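Local atomic coordinates of type II secretion system protein F (Vibrio cholerae, PDB entry 3C1Q), a protein that probably serves, as a homodimeric inner-membrane component of the type II secretion system, in the energy-dependent export of toxins and proteases from the periplasm. Residues 19-24 against 36-41. Residues are numbered along the deposited sequence; the frame is centred on the assembly and turned at random.
Sequences RQLATL and RAVAEQ
Gln20 reaches from helix 11-26 across Val38 to the end of helix 31-40, and its side chain changes character along the way. Its CB rests 3.9 Å from Val38 CG2. Because CG lies anti to the carbonyl carbon (chi1 -64°) and the chain then runs extended, the amide is carried past the valine to the last turn of the partner helix. There OE1 passes 3.5 Å from Val38 CG1 and takes a hydrogen bond of 2.7 Å from a water that also donates to Val38 O. On the other side of the amide, NE2 donates to a second water, which in turn donates to Gln41 O at 2.8 Å. Near the helix end, the carbonyls of Val38 and Gln41 thus gain water partners, and glutamine, with both a donor and an acceptor, suits the place. The Gln41 amide stands nearly perpendicular to that of Gln20, 80° between planes; although Gln20 NE2 comes within 3.4 Å of Gln41 OE1, the angle is too poor for a hydrogen bond. Both amides instead turn their nitrogens to Thr23 of the second subunit: Gln20 NE2 to its OG1, Gln41 NE2 to its O.

One turn beyond Gln20, the contact is apolar. Leu24 CD1 touches both Ala37 CB and Val38 CG2, each at 3.7 Å. Alanine's lone methyl and the forked valine offer two surfaces to one leucine branch, while Leu51 of helix 45-59 packs on Val38. The segments 19-24 and 36-40 run roughly antiparallel, 145° between their directions, in a helical hairpin of the first cytoplasmic domain. With no direct hydrogen bond between the segments, aliphatic packing and bridging waters join them, and the glutamine amides tie this hairpin to its dimer mate.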
loop_
_atom_site.group_PDB
_atom_site.type_symbol
_atom_site.label_atom_id
_atom_site.label_comp_id
_atom_site.label_asym_id
_atom_site.label_seq_id
_atom_site.Cartn_x
_atom_site.Cartn_y
_atom_site.Cartn_z
ATOM N N ARG B 19 4.206 4.250 -1.299
ATOM C CA ARG B 19 4.072 2.832 -0.930
ATOM C C ARG B 19 3.580 2.001 -2.103
ATOM O O ARG B 19 4.142 0.960 -2.407
ATOM C CB ARG B 19 3.161 2.653 0.276
ATOM C CG ARG B 19 2.915 1.179 0.660
ATOM C CD ARG B 19 4.180 0.461 0.998
ATOM N NE ARG B 19 4.784 0.988 2.231
ATOM C CZ ARG B 19 6.032 0.712 2.610
ATOM N NH1 ARG B 19 6.798 -0.060 1.848
ATOM N NH2 ARG B 19 6.520 1.206 3.740
ATOM N N GLN B 20 2.565 2.486 -2.808
ATOM C CA GLN B 20 2.041 1.759 -3.963
ATOM C C GLN B 20 3.107 1.610 -5.044
ATOM O O GLN B 20 3.307 0.515 -5.572
ATOM C CB GLN B 20 0.806 2.450 -4.532
ATOM C CG GLN B 20 -0.383 2.474 -3.577
ATOM C CD GLN B 20 -1.579 3.186 -4.158
ATOM O OE1 GLN B 20 -1.499 4.369 -4.512
ATOM N NE2 GLN B 20 -2.703 2.467 -4.275
ATOM N N LEU B 21 3.809 2.694 -5.364
ATOM C CA LEU B 21 4.839 2.609 -6.408
ATOM C C LEU B 21 5.958 1.648 -5.960
ATOM O O LEU B 21 6.427 0.822 -6.736
ATOM C CB LEU B 21 5.384 3.991 -6.753
ATOM C CG LEU B 21 6.361 4.078 -7.899
ATOM C CD1 LEU B 21 5.693 3.638 -9.234
ATOM C CD2 LEU B 21 6.927 5.513 -7.986
ATOM N N ALA B 22 6.373 1.727 -4.698
ATOM C CA ALA B 22 7.405 0.829 -4.192
ATOM C C ALA B 22 6.986 -0.639 -4.275
ATOM O O ALA B 22 7.773 -1.504 -4.655
ATOM C CB ALA B 22 7.757 1.176 -2.758
ATOM N N THR B 23 5.737 -0.912 -3.918
ATOM C CA THR B 23 5.202 -2.260 -3.895
ATOM C C THR B 23 5.177 -2.880 -5.284
ATOM O O THR B 23 5.562 -4.042 -5.490
ATOM C CB THR B 23 3.788 -2.259 -3.252
ATOM O OG1 THR B 23 3.902 -1.755 -1.906
ATOM C CG2 THR B 23 3.197 -3.640 -3.211
ATOM N N LEU B 24 4.735 -2.094 -6.242
ATOM C CA LEU B 24 4.656 -2.551 -7.620
ATOM C C LEU B 24 6.048 -2.739 -8.236
ATOM O O LEU B 24 6.330 -3.775 -8.816
ATOM C CB LEU B 24 3.809 -1.576 -8.430
ATOM C CG LEU B 24 2.333 -1.500 -8.020
ATOM C CD1 LEU B 24 1.642 -0.275 -8.657
ATOM C CD2 LEU B 24 1.571 -2.766 -8.367
ATOM N N ARG B 36 1.074 3.542 -14.224
ATOM C CA ARG B 36 -0.305 3.418 -14.703
ATOM C C ARG B 36 -1.243 2.933 -13.594
ATOM O O ARG B 36 -2.298 3.509 -13.377
ATOM C CB ARG B 36 -0.393 2.476 -15.897
ATOM C CG ARG B 36 -1.803 2.397 -16.506
ATOM C CD ARG B 36 -1.982 1.207 -17.403
ATOM N NE ARG B 36 -1.499 1.437 -18.763
ATOM C CZ ARG B 36 -2.268 1.730 -19.821
ATOM N NH1 ARG B 36 -3.590 1.875 -19.708
ATOM N NH2 ARG B 36 -1.713 1.897 -21.014
ATOM N N ALA B 37 -0.862 1.854 -12.913
ATOM C CA ALA B 37 -1.651 1.304 -11.828
ATOM C C ALA B 37 -1.885 2.319 -10.714
ATOM O O ALA B 37 -3.024 2.483 -10.260
ATOM C CB ALA B 37 -0.970 0.024 -11.267
ATOM N N VAL B 38 -0.841 3.020 -10.272
ATOM C CA VAL B 38 -1.018 3.978 -9.168
ATOM C C VAL B 38 -2.001 5.104 -9.604
ATOM O O VAL B 38 -2.904 5.497 -8.837
ATOM C CB VAL B 38 0.349 4.550 -8.633
ATOM C CG1 VAL B 38 0.115 5.450 -7.426
ATOM C CG2 VAL B 38 1.313 3.400 -8.267
ATOM N N ALA B 39 -1.876 5.552 -10.849
ATOM C CA ALA B 39 -2.792 6.532 -11.424
ATOM C C ALA B 39 -4.241 6.047 -11.421
ATOM O O ALA B 39 -5.134 6.752 -10.953
ATOM C CB ALA B 39 -2.382 6.889 -12.868
ATOM N N GLU B 40 -4.460 4.851 -11.961
ATOM C CA GLU B 40 -5.800 4.265 -12.081
ATOM C C GLU B 40 -6.469 4.092 -10.734
ATOM O O GLU B 40 -7.692 4.107 -10.652
ATOM C CB GLU B 40 -5.708 2.872 -12.697
ATOM C CG GLU B 40 -5.311 2.819 -14.154
ATOM C CD GLU B 40 -4.987 1.399 -14.622
ATOM O OE1 GLU B 40 -4.667 0.527 -13.781
ATOM O OE2 GLU B 40 -5.043 1.155 -15.848
ATOM N N GLN B 41 -5.655 3.865 -9.703
ATOM C CA GLN B 41 -6.153 3.603 -8.359
ATOM C C GLN B 41 -6.345 4.852 -7.484
ATOM O O GLN B 41 -6.785 4.749 -6.354
ATOM C CB GLN B 41 -5.242 2.590 -7.652
ATOM C CG GLN B 41 -5.237 1.220 -8.330
ATOM C CD GLN B 41 -4.237 0.277 -7.726
ATOM O OE1 GLN B 41 -3.977 0.325 -6.521
ATOM N NE2 GLN B 41 -3.651 -0.585 -8.558
HETATM O O HOH W 1 -5.576 3.919 -3.973
HETATM O O HOH W 2 -3.297 5.685 -5.955
#